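Local coordinates for protein PHOX (Pseudomonas fluorescens, PDB 4AMF) that hydrolyses phosphate esters as an alkaline phosphatase of beta-propeller fold, using an iron-calcium cofactor that here holds a substrate analogue, at residues 270-275 and 383-388; 264-269 and 285-290. All coordinates share one frame; numbering follows the deposited sequence.

Contact 1 of 2, residues 270-275 and 383-388; sequences NAALAE and EWIVVS. With CA (calcium ion), chain G; FEO (mu-oxo-diiron), chain I; ACP (phosphomethylphosphonic acid adenylate ester), chain C.
Asn270 reaches from strand 268-275 to the backbone of Ile385 in strand 382-387, a side-chain-to-main-chain contact near the metal centre of this beta-propeller. The two strands run nearly parallel, 12° apart with axes 6.2 Å from each other. Their backbone bonds go to other partners, Asn177, Tyr284 and Val282 for strand 268-275 and Thr397 for strand 382-387, and the hydrogen bonds between the two are made by the Asn270 amide. With chi1 at 91°, that amide lies alongside Ile385 and uses both its ends. ND2 donates almost straight to Ile385 O (2.9 Å, 173°), which lies in the amide plane. Ile385 N approaches Asn270 OD1 at 3.0 Å from above the carbonyl plane. The pair of bonds fixes which way round the amide sits. A water takes the N-H of Asn270 and also lies against OD1 and Glu383 O. Farther along, Ala272 CB packs on Ile385 CG2, and Val387 directs CG2, anti to its own carbonyl carbon, at Ala272 and Ala274. At the opposite end, Glu383 turns away to the cofactor, where its carboxylate chelates a calcium ion through both oxygens and OE2 also binds an iron, FE2, at 2.1 Å.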
ATOM      1  N   ASN A 270      -1.954   3.635   0.107  1.00 10.90           N
ATOM      2  CA  ASN A 270      -1.189   4.161  -1.025  1.00  9.90           C
ATOM      3  C   ASN A 270      -1.593   5.613  -1.250  1.00 12.34           C
ATOM      4  O   ASN A 270      -2.386   6.168  -0.471  1.00 12.10           O
ATOM      5  CB  ASN A 270      -1.329   3.306  -2.291  1.00 11.54           C
ATOM      6  CG  ASN A 270      -2.440   3.678  -3.220  1.00 14.09           C
ATOM      7  OD1 ASN A 270      -3.507   4.112  -2.772  1.00 12.63           O
ATOM      8  ND2 ASN A 270      -2.230   3.497  -4.537  1.00 13.65           N
ATOM      9  N   ALA A 271      -0.980   6.240  -2.249  1.00  9.45           N
ATOM     10  CA  ALA A 271      -1.196   7.650  -2.531  1.00  9.31           C
ATOM     11  C   ALA A 271      -1.330   7.828  -4.005  1.00 15.01           C
ATOM     12  O   ALA A 271      -0.347   7.632  -4.721  1.00 16.40           O
ATOM     13  CB  ALA A 271      -0.004   8.430  -2.006  1.00 10.75           C
ATOM     14  N   ALA A 272      -2.559   8.056  -4.497  1.00 11.51           N
ATOM     15  CA  ALA A 272      -2.791   8.133  -5.927  1.00 11.08           C
ATOM     16  C   ALA A 272      -2.755   9.557  -6.379  1.00 13.05           C
ATOM     17  O   ALA A 272      -3.581  10.344  -5.930  1.00 12.59           O
ATOM     18  CB  ALA A 272      -4.140   7.532  -6.272  1.00 11.01           C
ATOM     19  N   LEU A 273      -1.912   9.863  -7.354  1.00 13.01           N
ATOM     20  CA  LEU A 273      -1.749  11.215  -7.845  1.00 13.18           C
ATOM     21  C   LEU A 273      -2.677  11.566  -8.982  1.00 15.58           C
ATOM     22  O   LEU A 273      -2.833  10.784  -9.911  1.00 15.20           O
ATOM     23  CB  LEU A 273      -0.288  11.472  -8.312  1.00 12.92           C
ATOM     24  CG  LEU A 273       0.660  12.061  -7.262  1.00 17.56           C
ATOM     25  CD1 LEU A 273       0.354  13.513  -6.993  1.00 18.83           C
ATOM     26  CD2 LEU A 273       0.706  11.244  -6.034  1.00 18.23           C
ATOM     27  N   ALA A 274      -3.175  12.797  -8.972  1.00 11.68           N
ATOM     28  CA  ALA A 274      -3.920  13.379 -10.068  1.00 12.28           C
ATOM     29  C   ALA A 274      -3.692  14.883 -10.038  1.00 13.85           C
ATOM     30  O   ALA A 274      -2.837  15.355  -9.275  1.00 12.14           O
ATOM     31  CB  ALA A 274      -5.400  13.010  -9.993  1.00 13.34           C
ATOM     32  N   GLU A 275      -4.330  15.623 -10.922  1.00 13.13           N
ATOM     33  CA  GLU A 275      -4.114  17.052 -11.032  1.00 13.44           C
ATOM     34  C   GLU A 275      -5.442  17.736 -11.282  1.00 15.08           C
ATOM     35  O   GLU A 275      -6.235  17.221 -12.053  1.00 14.85           O
ATOM     36  CB  GLU A 275      -3.171  17.337 -12.225  1.00 14.48           C
ATOM     37  CG  GLU A 275      -2.715  18.780 -12.317  1.00 22.15           C
ATOM     38  CD  GLU A 275      -1.723  19.022 -13.439  1.00 36.45           C
ATOM     39  OE1 GLU A 275      -0.792  18.200 -13.576  1.00 20.04           O
ATOM     40  OE2 GLU A 275      -1.853  20.036 -14.165  1.00 28.48           O
ATOM     41  N   GLU A 383      -8.073   0.016   0.528  1.00 12.41           N
ATOM     42  CA  GLU A 383      -6.679  -0.295   0.284  1.00 11.20           C
ATOM     43  C   GLU A 383      -6.212   0.563  -0.900  1.00 13.83           C
ATOM     44  O   GLU A 383      -6.281   1.793  -0.766  1.00 15.33           O
ATOM     45  CB  GLU A 383      -6.394  -1.801   0.234  1.00 12.09           C
ATOM     46  CG  GLU A 383      -6.550  -2.429   1.615  1.00 11.50           C
ATOM     47  CD  GLU A 383      -5.842  -3.763   1.814  1.00 18.38           C
ATOM     48  OE1 GLU A 383      -6.414  -4.774   1.377  1.00 15.76           O
ATOM     49  OE2 GLU A 383      -4.696  -3.805   2.323  1.00 13.76           O
ATOM     50  N   TRP A 384      -5.713   0.018  -1.996  1.00 11.65           N
ATOM     51  CA  TRP A 384      -5.130   0.856  -3.030  1.00 10.68           C
ATOM     52  C   TRP A 384      -6.164   1.650  -3.788  1.00 11.87           C
ATOM     53  O   TRP A 384      -7.238   1.134  -4.116  1.00 13.61           O
ATOM     54  CB  TRP A 384      -4.291   0.050  -4.031  1.00 10.62           C
ATOM     55  CG  TRP A 384      -3.048  -0.541  -3.478  1.00 11.80           C
ATOM     56  CD1 TRP A 384      -2.937  -1.248  -2.326  1.00 14.00           C
ATOM     57  CD2 TRP A 384      -1.841  -0.785  -4.213  1.00 10.91           C
ATOM     58  NE1 TRP A 384      -1.686  -1.814  -2.234  1.00 11.84           N
ATOM     59  CE2 TRP A 384      -1.037  -1.637  -3.422  1.00 13.84           C
ATOM     60  CE3 TRP A 384      -1.367  -0.382  -5.471  1.00 12.17           C
ATOM     61  CZ2 TRP A 384       0.204  -2.079  -3.839  1.00 14.27           C
ATOM     62  CZ3 TRP A 384      -0.188  -0.923  -5.930  1.00 13.95           C
ATOM     63  CH2 TRP A 384       0.618  -1.700  -5.089  1.00 14.35           C
ATOM     64  N   ILE A 385      -5.748   2.845  -4.223  1.00 11.49           N
ATOM     65  CA  ILE A 385      -6.479   3.754  -5.086  1.00 10.45           C
ATOM     66  C   ILE A 385      -5.622   4.003  -6.358  1.00 12.31           C
ATOM     67  O   ILE A 385      -4.406   4.241  -6.242  1.00 13.43           O
ATOM     68  CB  ILE A 385      -6.810   5.077  -4.390  1.00 13.06           C
ATOM     69  CG1 ILE A 385      -7.578   4.814  -3.060  1.00 12.30           C
ATOM     70  CG2 ILE A 385      -7.584   6.000  -5.326  1.00 11.26           C
ATOM     71  CD1 ILE A 385      -7.914   5.974  -2.314  1.00 16.87           C
ATOM     72  N   VAL A 386      -6.242   3.962  -7.540  1.00 12.27           N
ATOM     73  CA  VAL A 386      -5.571   4.308  -8.794  1.00 11.23           C
ATOM     74  C   VAL A 386      -6.456   5.242  -9.599  1.00 15.61           C
ATOM     75  O   VAL A 386      -7.677   5.208  -9.473  1.00 14.14           O
ATOM     76  CB  VAL A 386      -5.121   3.104  -9.625  1.00 14.50           C
ATOM     77  CG1 VAL A 386      -4.071   2.318  -8.885  1.00 13.47           C
ATOM     78  CG2 VAL A 386      -6.282   2.206  -9.970  1.00 13.84           C
ATOM     79  N   VAL A 387      -5.820   6.041 -10.452  1.00 11.28           N
ATOM     80  CA  VAL A 387      -6.467   7.015 -11.317  1.00 10.38           C
ATOM     81  C   VAL A 387      -6.214   6.591 -12.762  1.00 14.90           C
ATOM     82  O   VAL A 387      -5.063   6.409 -13.162  1.00 15.71           O
ATOM     83  CB  VAL A 387      -6.022   8.458 -11.056  1.00 12.68           C
ATOM     84  CG1 VAL A 387      -6.735   9.419 -11.983  1.00 13.88           C
ATOM     85  CG2 VAL A 387      -6.281   8.830  -9.595  1.00 12.95           C
ATOM     86  N   SER A 388      -7.287   6.408 -13.544  1.00 11.86           N
ATOM     87  CA  SER A 388      -7.095   6.017 -14.939  1.00 11.68           C
ATOM     88  C   SER A 388      -6.305   7.079 -15.711  1.00 14.69           C
ATOM     89  O   SER A 388      -6.724   8.241 -15.755  1.00 14.53           O
ATOM     90  CB  SER A 388      -8.436   5.802 -15.631  1.00 15.07           C
ATOM     91  OG  SER A 388      -8.197   5.747 -17.034  1.00 18.91           O
TER
HETATM   92 CA    CA G1593      -4.656  -6.360   2.573  0.96 13.34          CA
HETATM   93 FE1  FEO I1595      -0.418  -3.196   3.977  0.87 12.30          FE
HETATM   94 FE2  FEO I1595      -3.745  -2.649   3.800  0.99 12.82          FE
HETATM   95  O   FEO I1595      -2.085  -3.309   3.009  1.00 13.17           O
HETATM   96  PG  ACP C1589      -2.590  -5.362   5.003  0.81 13.11           P
HETATM   97  O1G ACP C1589      -2.508  -6.171   3.636  0.81 12.20           O
HETATM   98  O2G ACP C1589      -1.114  -4.704   5.302  0.81 12.72           O
HETATM   99  O3G ACP C1589      -3.758  -4.325   4.975  0.81 13.01           O
HETATM  100  PB  ACP C1589      -4.097  -7.731   5.777  0.81 12.96           P
HETATM  101  O1B ACP C1589      -5.139  -7.219   4.865  0.81 14.17           O
HETATM  102  O2B ACP C1589      -3.217  -8.935   5.375  0.81 12.85           O
HETATM  103  C3B ACP C1589      -3.042  -6.444   6.333  0.81 11.40           C
HETATM  104  PA  ACP C1589      -4.990  -9.280   8.084  0.81 18.71           P
HETATM  105  O1A ACP C1589      -3.657  -9.431   8.705  0.81 24.27           O
HETATM  106  O2A ACP C1589      -5.768 -10.461   7.596  0.81 26.70           O
HETATM  107  O3A ACP C1589      -4.991  -8.168   6.992  0.81 14.62           O
HETATM  108  O5' ACP C1589      -6.021  -8.631   9.204  0.81 15.93           O
HETATM  109  C5' ACP C1589      -7.285  -8.067   8.820  0.81 14.67           C
HETATM  110  C4' ACP C1589      -7.414  -6.649   9.314  0.81 13.77           C
HETATM  111  O4' ACP C1589      -7.543  -6.664  10.750  0.81 11.17           O
HETATM  112  C3' ACP C1589      -6.294  -5.660   9.005  0.81 11.79           C
HETATM  113  O3' ACP C1589      -6.846  -4.368   8.740  0.81 11.32           O
HETATM  114  C2' ACP C1589      -5.435  -5.716  10.269  0.81 11.37           C
HETATM  115  O2' ACP C1589      -4.696  -4.513  10.434  0.81 14.98           O
HETATM  116  C1' ACP C1589      -6.495  -5.925  11.356  0.81 12.58           C
HETATM  117  N9  ACP C1589      -6.042  -6.661  12.530  0.81 12.60           N
HETATM  118  C8  ACP C1589      -5.151  -7.703  12.576  0.81 16.09           C
HETATM  119  N7  ACP C1589      -4.942  -8.178  13.779  0.81 18.36           N
HETATM  120  C5  ACP C1589      -5.749  -7.390  14.588  0.81 15.77           C
HETATM  121  C6  ACP C1589      -5.934  -7.340  15.986  0.81 21.61           C
HETATM  122  N6  ACP C1589      -5.238  -8.077  16.856  0.81 21.60           N
HETATM  123  N1  ACP C1589      -6.806  -6.425  16.470  0.81 23.17           N
HETATM  124  C2  ACP C1589      -7.426  -5.607  15.611  0.81 22.36           C
HETATM  125  N3  ACP C1589      -7.309  -5.548  14.279  0.81 18.61           N
HETATM  126  C4  ACP C1589      -6.447  -6.463  13.830  0.81 13.93           C
HETATM  127  O   HOH W   1      -4.888   4.138  -0.377  1.00 12.08           O
HETATM  128  O   HOH W   2       0.104  -4.678   2.240  1.00 14.86           O
HETATM  129  O   HOH W   3      -6.531  -7.563   1.976  1.00 12.93           O

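Contact 2 of 2, residues 264-269 and 285-290; sequences GRFKHE and MGDDER. With CA (calcium ion), chain F; FEO (mu-oxo-diiron), chain I; ACP (phosphomethylphosphonic acid adenylate ester), chain C.
Lys267 and Glu269 meet residues 286-289 at the open end of the beta hairpin of strands 268-275 and 280-287, where His268 and Asp287 form an antiparallel non-hydrogen-bonded pair and the chains then splay into loops. Glu269 N donates to Gly286 O (3.1 Å), which also receives a water held by His268 ND1. On its other side the imidazole gives NE2 to Gly264 O at 2.7 Å, the acceptor lying in the ring plane, so both ring nitrogens are engaged. Lys267, centre of an inverse gamma turn, offers its N-H to Asp287 OD1 from above the carboxylate plane, and its carbonyl accepts from Asp288 N at 2.9 Å, in plane. Asp287 OD2 is paired with Arg368. The extended chain of Lys267 brings NZ to Glu289 OE1 (3.0 Å) in a salt bridge; that oxygen is shared with Arg368, and NZ also has Tyr212 as a polar partner. Between these bonds Phe266 presents its ring edge to Met285 CB, while Met285 SD lies at the edge of the His268 imidazole. Glu269 OE1 and Asp288 OD2 stand 3.1 Å apart because both bind iron FE2, and Glu269 OE2 binds a calcium ion at 2.3 Å. Asp288 OD1 is paired with Arg381. Glu269 bridging FE2 and calcium, with Asp288 on the same iron, belongs to the iron-calcium cofactor site of PhoX, here with the substrate analogue bound.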
ATOM      1  N   GLY A 264      -1.955  14.330   6.381  1.00 10.76           N
ATOM      2  CA  GLY A 264      -2.659  13.750   7.515  1.00 10.45           C
ATOM      3  C   GLY A 264      -2.058  12.473   8.033  1.00 11.44           C
ATOM      4  O   GLY A 264      -1.335  11.804   7.303  1.00 11.45           O
ATOM      5  N   ARG A 265      -2.403  12.109   9.257  1.00 10.32           N
ATOM      6  CA  ARG A 265      -1.898  10.915   9.922  1.00  9.35           C
ATOM      7  C   ARG A 265      -3.046   9.888  10.053  1.00 12.14           C
ATOM      8  O   ARG A 265      -4.062  10.152  10.711  1.00 11.65           O
ATOM      9  CB  ARG A 265      -1.300  11.253  11.286  1.00 11.31           C
ATOM     10  CG  ARG A 265      -0.839  10.029  12.082  1.00 10.10           C
ATOM     11  CD  ARG A 265      -0.105  10.473  13.319  1.00 11.04           C
ATOM     12  NE  ARG A 265       0.005   9.418  14.314  1.00 12.13           N
ATOM     13  CZ  ARG A 265      -0.878   9.156  15.271  1.00 11.74           C
ATOM     14  NH1 ARG A 265      -1.985   9.883  15.384  1.00 12.04           N
ATOM     15  NH2 ARG A 265      -0.667   8.157  16.119  1.00 12.61           N
ATOM     16  N   PHE A 266      -2.785   8.700   9.566  1.00 10.02           N
ATOM     17  CA  PHE A 266      -3.678   7.547   9.605  1.00 10.44           C
ATOM     18  C   PHE A 266      -2.932   6.320   9.078  1.00 14.56           C
ATOM     19  O   PHE A 266      -1.723   6.405   8.903  1.00 13.01           O
ATOM     20  CB  PHE A 266      -5.003   7.829   8.919  1.00 11.16           C
ATOM     21  CG  PHE A 266      -4.960   8.409   7.533  1.00 11.78           C
ATOM     22  CD1 PHE A 266      -4.927   7.583   6.427  1.00 13.06           C
ATOM     23  CD2 PHE A 266      -5.136   9.773   7.326  1.00 12.85           C
ATOM     24  CE1 PHE A 266      -4.925   8.101   5.138  1.00 12.53           C
ATOM     25  CE2 PHE A 266      -5.130  10.300   6.025  1.00 14.79           C
ATOM     26  CZ  PHE A 266      -5.110   9.456   4.935  1.00 13.87           C
ATOM     27  N   LYS A 267      -3.608   5.171   8.871  1.00 10.96           N
ATOM     28  CA  LYS A 267      -2.925   3.955   8.421  1.00 10.67           C
ATOM     29  C   LYS A 267      -3.010   3.951   6.901  1.00 13.54           C
ATOM     30  O   LYS A 267      -3.875   3.328   6.260  1.00 12.08           O
ATOM     31  CB  LYS A 267      -3.510   2.735   9.138  1.00 10.79           C
ATOM     32  CG  LYS A 267      -3.493   2.895  10.660  1.00  9.80           C
ATOM     33  CD  LYS A 267      -3.814   1.633  11.383  1.00 14.98           C
ATOM     34  CE  LYS A 267      -3.929   1.921  12.852  1.00 15.01           C
ATOM     35  NZ  LYS A 267      -4.384   0.750  13.630  1.00 16.58           N
ATOM     36  N   HIS A 268      -2.117   4.757   6.341  1.00 12.07           N
ATOM     37  CA  HIS A 268      -2.007   4.994   4.911  1.00 11.18           C
ATOM     38  C   HIS A 268      -1.688   3.767   4.100  1.00 13.48           C
ATOM     39  O   HIS A 268      -0.676   3.136   4.374  1.00 13.73           O
ATOM     40  CB  HIS A 268      -0.905   6.042   4.631  1.00 11.18           C
ATOM     41  CG  HIS A 268      -1.235   7.423   5.056  1.00 12.54           C
ATOM     42  ND1 HIS A 268      -1.876   8.302   4.222  1.00 13.54           N
ATOM     43  CD2 HIS A 268      -0.893   8.074   6.187  1.00 12.97           C
ATOM     44  CE1 HIS A 268      -1.950   9.448   4.882  1.00 13.21           C
ATOM     45  NE2 HIS A 268      -1.330   9.381   6.040  1.00 12.03           N
ATOM     46  N   GLU A 269      -2.529   3.423   3.108  1.00 11.51           N
ATOM     47  CA  GLU A 269      -2.239   2.322   2.205  1.00 10.17           C
ATOM     48  C   GLU A 269      -1.397   2.809   1.009  1.00 11.65           C
ATOM     49  O   GLU A 269      -0.247   2.470   0.926  1.00 12.71           O
ATOM     50  CB  GLU A 269      -3.515   1.650   1.695  1.00 11.39           C
ATOM     51  CG  GLU A 269      -3.226   0.461   0.791  1.00 10.85           C
ATOM     52  CD  GLU A 269      -3.318  -0.896   1.430  1.00 10.49           C
ATOM     53  OE1 GLU A 269      -3.816  -0.991   2.576  1.00 13.29           O
ATOM     54  OE2 GLU A 269      -2.813  -1.862   0.803  1.00 13.62           O
ATOM     55  N   MET A 285      -6.159   9.046  -0.871  1.00 11.40           N
ATOM     56  CA  MET A 285      -5.534   8.196   0.117  1.00 11.78           C
ATOM     57  C   MET A 285      -6.536   7.390   0.909  1.00 14.70           C
ATOM     58  O   MET A 285      -7.463   7.964   1.469  1.00 13.73           O
ATOM     59  CB  MET A 285      -4.768   9.106   1.096  1.00 11.97           C
ATOM     60  CG  MET A 285      -3.600   9.802   0.464  1.00 12.95           C
ATOM     61  SD  MET A 285      -2.826  10.935   1.620  1.00 14.28           S
ATOM     62  CE  MET A 285      -4.037  12.281   1.609  1.00 12.72           C
ATOM     63  N   GLY A 286      -6.287   6.098   1.062  1.00 12.97           N
ATOM     64  CA  GLY A 286      -7.112   5.246   1.912  1.00 12.83           C
ATOM     65  C   GLY A 286      -6.507   5.021   3.280  1.00 13.91           C
ATOM     66  O   GLY A 286      -5.260   4.942   3.425  1.00 12.37           O
ATOM     67  N   ASP A 287      -7.377   4.889   4.309  1.00 11.72           N
ATOM     68  CA  ASP A 287      -6.998   4.536   5.670  1.00 11.34           C
ATOM     69  C   ASP A 287      -7.410   3.096   5.865  1.00 13.72           C
ATOM     70  O   ASP A 287      -8.605   2.843   5.959  1.00 13.63           O
ATOM     71  CB  ASP A 287      -7.704   5.451   6.659  1.00 11.69           C
ATOM     72  CG  ASP A 287      -7.277   5.281   8.117  1.00 12.65           C
ATOM     73  OD1 ASP A 287      -6.379   4.441   8.394  1.00 10.41           O
ATOM     74  OD2 ASP A 287      -7.889   5.930   8.995  1.00 11.57           O
ATOM     75  N   ASP A 288      -6.454   2.130   5.845  1.00  9.74           N
ATOM     76  CA  ASP A 288      -6.847   0.731   5.852  1.00  8.86           C
ATOM     77  C   ASP A 288      -7.111   0.157   7.229  1.00 12.85           C
ATOM     78  O   ASP A 288      -6.275  -0.509   7.847  1.00 14.59           O
ATOM     79  CB  ASP A 288      -5.900  -0.139   5.068  1.00 10.55           C
ATOM     80  CG  ASP A 288      -6.414  -1.567   4.997  1.00 14.99           C
ATOM     81  OD1 ASP A 288      -7.591  -1.789   5.307  1.00 15.44           O
ATOM     82  OD2 ASP A 288      -5.631  -2.448   4.696  1.00 14.66           O
ATOM     83  N   GLU A 289      -8.323   0.349   7.642  1.00  9.98           N
ATOM     84  CA  GLU A 289      -8.852  -0.230   8.878  1.00  9.96           C
ATOM     85  C   GLU A 289     -10.371  -0.361   8.748  1.00 13.38           C
ATOM     86  O   GLU A 289     -11.029   0.532   8.198  1.00 12.07           O
ATOM     87  CB  GLU A 289      -8.443   0.548  10.129  1.00 12.32           C
ATOM     88  CG  GLU A 289      -8.870  -0.134  11.420  1.00 14.11           C
ATOM     89  CD  GLU A 289      -8.260   0.455  12.676  1.00 30.90           C
ATOM     90  OE1 GLU A 289      -7.152   1.039  12.579  1.00 13.66           O
ATOM     91  OE2 GLU A 289      -8.879   0.320  13.763  1.00 25.92           O
ATOM     92  N   ARG A 290     -10.927  -1.481   9.191  1.00 13.10           N
ATOM     93  CA  ARG A 290     -12.380  -1.646   9.134  1.00 13.49           C
ATOM     94  C   ARG A 290     -13.110  -0.397   9.690  1.00 14.02           C
ATOM     95  O   ARG A 290     -12.852   0.044  10.805  1.00 13.37           O
ATOM     96  CB  ARG A 290     -12.828  -2.849   9.968  1.00 13.13           C
ATOM     97  CG  ARG A 290     -12.520  -4.208   9.380  1.00 22.56           C
ATOM     98  CD  ARG A 290     -13.082  -5.305  10.274  1.00 19.50           C
ATOM     99  NE  ARG A 290     -12.207  -5.574  11.404  1.00 27.29           N
ATOM    100  CZ  ARG A 290     -11.188  -6.430  11.398  0.50 35.28           C
ATOM    101  NH1 ARG A 290     -10.890  -7.122  10.300  1.00 35.08           N
ATOM    102  NH2 ARG A 290     -10.456  -6.595  12.481  1.00 26.93           N
TER
HETATM  103 CA    CA F1592      -2.133  -4.051   0.910  0.84 12.06          CA
HETATM  104 FE1  FEO I1595      -0.418  -3.196   3.977  0.87 12.30          FE
HETATM  105 FE2  FEO I1595      -3.745  -2.649   3.800  0.99 12.82          FE
HETATM  106  O   FEO I1595      -2.085  -3.309   3.009  1.00 13.17           O
HETATM  107  PG  ACP C1589      -2.590  -5.362   5.003  0.81 13.11           P
HETATM  108  O1G ACP C1589      -2.508  -6.171   3.636  0.81 12.20           O
HETATM  109  O2G ACP C1589      -1.114  -4.704   5.302  0.81 12.72           O
HETATM  110  O3G ACP C1589      -3.758  -4.325   4.975  0.81 13.01           O
HETATM  111  PB  ACP C1589      -4.097  -7.731   5.777  0.81 12.96           P
HETATM  112  O1B ACP C1589      -5.139  -7.219   4.865  0.81 14.17           O
HETATM  113  O2B ACP C1589      -3.217  -8.935   5.375  0.81 12.85           O
HETATM  114  C3B ACP C1589      -3.042  -6.444   6.333  0.81 11.40           C
HETATM  115  PA  ACP C1589      -4.990  -9.280   8.084  0.81 18.71           P
HETATM  116  O1A ACP C1589      -3.657  -9.431   8.705  0.81 24.27           O
HETATM  117  O2A ACP C1589      -5.768 -10.461   7.596  0.81 26.70           O
HETATM  118  O3A ACP C1589      -4.991  -8.168   6.992  0.81 14.62           O
HETATM  119  O5' ACP C1589      -6.021  -8.631   9.204  0.81 15.93           O
HETATM  120  C5' ACP C1589      -7.285  -8.067   8.820  0.81 14.67           C
HETATM  121  C4' ACP C1589      -7.414  -6.649   9.314  0.81 13.77           C
HETATM  122  O4' ACP C1589      -7.543  -6.664  10.750  0.81 11.17           O
HETATM  123  C3' ACP C1589      -6.294  -5.660   9.005  0.81 11.79           C
HETATM  124  O3' ACP C1589      -6.846  -4.368   8.740  0.81 11.32           O
HETATM  125  C2' ACP C1589      -5.435  -5.716  10.269  0.81 11.37           C
HETATM  126  O2' ACP C1589      -4.696  -4.513  10.434  0.81 14.98           O
HETATM  127  C1' ACP C1589      -6.495  -5.925  11.356  0.81 12.58           C
HETATM  128  N9  ACP C1589      -6.042  -6.661  12.530  0.81 12.60           N
HETATM  129  C8  ACP C1589      -5.151  -7.703  12.576  0.81 16.09           C
HETATM  130  N7  ACP C1589      -4.942  -8.178  13.779  0.81 18.36           N
HETATM  131  C5  ACP C1589      -5.749  -7.390  14.588  0.81 15.77           C
HETATM  132  C6  ACP C1589      -5.934  -7.340  15.986  0.81 21.61           C
HETATM  133  N6  ACP C1589      -5.238  -8.077  16.856  0.81 21.60           N
HETATM  134  N1  ACP C1589      -6.806  -6.425  16.470  0.81 23.17           N
HETATM  135  C2  ACP C1589      -7.426  -5.607  15.611  0.81 22.36           C
HETATM  136  N3  ACP C1589      -7.309  -5.548  14.279  0.81 18.61           N
HETATM  137  C4  ACP C1589      -6.447  -6.463  13.830  0.81 13.93           C
HETATM  138  O   HOH W   4      -3.106   6.579   2.267  1.00 14.66           O
HETATM  139  O   HOH W   5      -0.056  -2.846  -0.101  1.00 14.13           O
HETATM  140  O   HOH W   6      -0.955  -5.802  -0.364  1.00 19.09           O
HETATM  141  O   HOH W   2       0.104  -4.678   2.240  1.00 14.86           O

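Both contacts draw on strand 268-275 and meet at the cofactor, but they use it differently. Contact 2, the more deeply buried, joins hairpin neighbours through backbone bonds and a web of charges, with two carboxylates on one iron. Contact 1, only partly buried, sets the same strand beside strand 382-387, from the far edge of the same sheet as it is traced in order, through one amide and apolar packing of alanines on Ile385 and Val387. Glu383 adds a third carboxylate to the iron held by Glu269 and Asp288, with Glu190 also on the cluster; its OE2 lies 2.9 Å from Asp288 OD2, a closeness probably offset by the iron they share. Trp384 CD1 packs on Glu269 OE2.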